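Local coordinates for copper homeostasis operon regulatory protein (PDB 3AAI) that probably binds operator DNA as a transcriptional repressor that controls a copper homeostasis operon in response to metal ions, at residues Leu21-His26 against Gly53-Val58. Residues are numbered along the deposited sequence; the frame is centred on the assembly and turned at random.
Sequences LSAKGH and GALDRV
Ala23 meets Ala54 and Leu55 in a small, buried apolar contact between the two long antiparallel helices, 10-34 and 41-69, that form the helical hairpin of each subunit. Two such hairpins pair in the CsoR homodimer to build a four-helix bundle, and the contact lies close to the centre of the chain. Only 85 Å² is buried between the two segments, and no hydrogen bond crosses between them, so the touch is purely van der Waals.

Alanine suits this crossing because its single methyl lets the backbones come close. The CA atoms of Ala23 and Ala54 are 6.4 Å apart, and both methyls point toward the facing helix, with Ala23 CB 4.5 Å from Ala54 CB. That is a loose touch, and the closer approach is made one residue further along, by Leu55. Its CB leaves the backbone to one side of the interface, yet the longer side chain brings a branch back to Ala23. Leucine can thus fill the interior on two fronts: it also packs on Leu20 of the same chain and on Val51 of the second subunit, linking the hairpin to the dimer core. Val58, one turn later, packs on Ala16 and Leu20 of helix 10-34 and on Leu48 of the second subunit. At the other end His26 reaches across to helix 41-69, where its NE2 is hydrogen-bonded to Gln47 OE1 and its side chain rests on Ala50 and Val51.

With CG of Leu55 anti to its carbonyl carbon (chi1 -63°) and CD1 extended away from CA (chi2 177°), the two methyls divide unequally: Leu55 CD2 lies 4.1 Å from Ala23 CB, whereas Leu55 CD1 is 5.9 Å from Ala23 CB.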
ATOM      1  N   LEU A  21      15.273 -10.995  12.600  1.00 28.35           N
ATOM      2  CA  LEU A  21      16.702 -10.839  12.848  1.00 30.85           C
ATOM      3  C   LEU A  21      17.393 -10.671  11.486  1.00 21.59           C
ATOM      4  O   LEU A  21      18.268  -9.830  11.329  1.00 30.53           O
ATOM      5  CB  LEU A  21      17.254 -12.063  13.587  1.00 33.56           C
ATOM      6  CG  LEU A  21      18.720 -11.957  14.025  1.00 39.84           C
ATOM      7  CD1 LEU A  21      18.898 -10.718  14.892  1.00 37.46           C
ATOM      8  CD2 LEU A  21      19.132 -13.210  14.797  1.00 39.08           C
ATOM      9  N   SER A  22      16.969 -11.453  10.499  1.00 27.95           N
ATOM     10  CA  SER A  22      17.539 -11.342   9.160  1.00 34.99           C
ATOM     11  C   SER A  22      17.128 -10.007   8.551  1.00 33.40           C
ATOM     12  O   SER A  22      17.941  -9.315   7.941  1.00 36.63           O
ATOM     13  CB  SER A  22      17.053 -12.485   8.267  1.00 35.53           C
ATOM     14  OG  SER A  22      17.506 -13.732   8.756  1.00 41.60           O
ATOM     15  N   ALA A  23      15.861  -9.644   8.724  1.00 34.31           N
ATOM     16  CA  ALA A  23      15.367  -8.379   8.195  1.00 31.81           C
ATOM     17  C   ALA A  23      16.240  -7.250   8.736  1.00 31.35           C
ATOM     18  O   ALA A  23      16.644  -6.354   7.992  1.00 33.59           O
ATOM     19  CB  ALA A  23      13.911  -8.173   8.603  1.00 32.61           C
ATOM     20  N   LYS A  24      16.537  -7.298  10.033  1.00 28.44           N
ATOM     21  CA  LYS A  24      17.379  -6.277  10.657  1.00 32.15           C
ATOM     22  C   LYS A  24      18.785  -6.300  10.040  1.00 31.24           C
ATOM     23  O   LYS A  24      19.381  -5.254   9.780  1.00 27.59           O
ATOM     24  CB  LYS A  24      17.466  -6.512  12.168  1.00 38.13           C
ATOM     25  CG  LYS A  24      18.589  -5.748  12.845  1.00 45.13           C
ATOM     26  CD  LYS A  24      18.778  -6.208  14.273  1.00 51.48           C
ATOM     27  CE  LYS A  24      20.166  -5.868  14.778  1.00 60.08           C
ATOM     28  NZ  LYS A  24      21.217  -6.611  14.030  1.00 63.60           N
ATOM     29  N   GLY A  25      19.314  -7.496   9.811  1.00 27.43           N
ATOM     30  CA  GLY A  25      20.626  -7.603   9.187  1.00 34.64           C
ATOM     31  C   GLY A  25      20.587  -6.969   7.798  1.00 30.83           C
ATOM     32  O   GLY A  25      21.525  -6.292   7.384  1.00 32.53           O
ATOM     33  N   HIS A  26      19.492  -7.192   7.077  1.00 27.60           N
ATOM     34  CA  HIS A  26      19.308  -6.625   5.738  1.00 29.68           C
ATOM     35  C   HIS A  26      19.247  -5.101   5.855  1.00 31.06           C
ATOM     36  O   HIS A  26      19.845  -4.370   5.060  1.00 28.94           O
ATOM     37  CB  HIS A  26      17.999  -7.151   5.133  1.00 31.41           C
ATOM     38  CG  HIS A  26      17.885  -6.959   3.651  1.00 26.77           C
ATOM     39  ND1 HIS A  26      16.936  -7.608   2.891  1.00 32.32           N
ATOM     40  CD2 HIS A  26      18.595  -6.190   2.790  1.00 31.34           C
ATOM     41  CE1 HIS A  26      17.066  -7.248   1.626  1.00 26.32           C
ATOM     42  NE2 HIS A  26      18.065  -6.389   1.538  1.00 29.12           N
ATOM     43  N   GLY A  53       9.161  -6.231   2.160  1.00 36.78           N
ATOM     44  CA  GLY A  53       8.520  -7.502   1.857  1.00 30.06           C
ATOM     45  C   GLY A  53       8.733  -8.536   2.954  1.00 35.19           C
ATOM     46  O   GLY A  53       7.824  -9.295   3.294  1.00 32.99           O
ATOM     47  N   ALA A  54       9.938  -8.576   3.515  1.00 26.60           N
ATOM     48  CA  ALA A  54      10.232  -9.525   4.577  1.00 34.78           C
ATOM     49  C   ALA A  54       9.387  -9.201   5.818  1.00 33.57           C
ATOM     50  O   ALA A  54       8.920 -10.101   6.514  1.00 32.52           O
ATOM     51  CB  ALA A  54      11.723  -9.487   4.915  1.00 32.94           C
ATOM     52  N   LEU A  55       9.197  -7.913   6.086  1.00 27.56           N
ATOM     53  CA  LEU A  55       8.404  -7.477   7.231  1.00 32.36           C
ATOM     54  C   LEU A  55       6.955  -7.892   7.010  1.00 30.06           C
ATOM     55  O   LEU A  55       6.304  -8.407   7.920  1.00 36.39           O
ATOM     56  CB  LEU A  55       8.505  -5.955   7.403  1.00 26.55           C
ATOM     57  CG  LEU A  55       9.909  -5.413   7.702  1.00 38.11           C
ATOM     58  CD1 LEU A  55       9.864  -3.895   7.764  1.00 40.22           C
ATOM     59  CD2 LEU A  55      10.431  -5.982   9.015  1.00 31.02           C
ATOM     60  N   ASP A  56       6.466  -7.680   5.792  1.00 33.54           N
ATOM     61  CA  ASP A  56       5.105  -8.052   5.411  1.00 32.84           C
ATOM     62  C   ASP A  56       4.853  -9.543   5.628  1.00 37.18           C
ATOM     63  O   ASP A  56       3.795  -9.931   6.126  1.00 34.79           O
ATOM     64  CB  ASP A  56       4.861  -7.722   3.939  1.00 44.29           C
ATOM     65  CG  ASP A  56       4.392  -6.300   3.729  1.00 52.61           C
ATOM     66  OD1 ASP A  56       4.485  -5.809   2.583  1.00 58.64           O
ATOM     67  OD2 ASP A  56       3.919  -5.679   4.704  1.00 64.92           O
ATOM     68  N   ARG A  57       5.817 -10.378   5.244  1.00 33.13           N
ATOM     69  CA  ARG A  57       5.675 -11.823   5.416  1.00 35.96           C
ATOM     70  C   ARG A  57       5.576 -12.215   6.891  1.00 37.14           C
ATOM     71  O   ARG A  57       4.890 -13.179   7.241  1.00 33.26           O
ATOM     72  CB  ARG A  57       6.840 -12.566   4.749  1.00 38.01           C
ATOM     73  CG  ARG A  57       6.784 -12.519   3.223  1.00 47.34           C
ATOM     74  CD  ARG A  57       7.745 -13.516   2.588  1.00 53.06           C
ATOM     75  NE  ARG A  57       9.145 -13.114   2.710  1.00 51.63           N
ATOM     76  CZ  ARG A  57       9.702 -12.120   2.025  1.00 55.68           C
ATOM     77  NH1 ARG A  57      10.985 -11.830   2.205  1.00 54.05           N
ATOM     78  NH2 ARG A  57       8.982 -11.419   1.158  1.00 47.85           N
ATOM     79  N   VAL A  58       6.269 -11.483   7.754  1.00 34.04           N
ATOM     80  CA  VAL A  58       6.196 -11.771   9.178  1.00 34.07           C
ATOM     81  C   VAL A  58       4.818 -11.326   9.686  1.00 31.95           C
ATOM     82  O   VAL A  58       4.168 -12.042  10.441  1.00 33.29           O
ATOM     83  CB  VAL A  58       7.297 -11.035   9.962  1.00 35.05           C
ATOM     84  CG1 VAL A  58       7.086 -11.235  11.468  1.00 37.33           C
ATOM     85  CG2 VAL A  58       8.669 -11.579   9.556  1.00 34.51           C
TER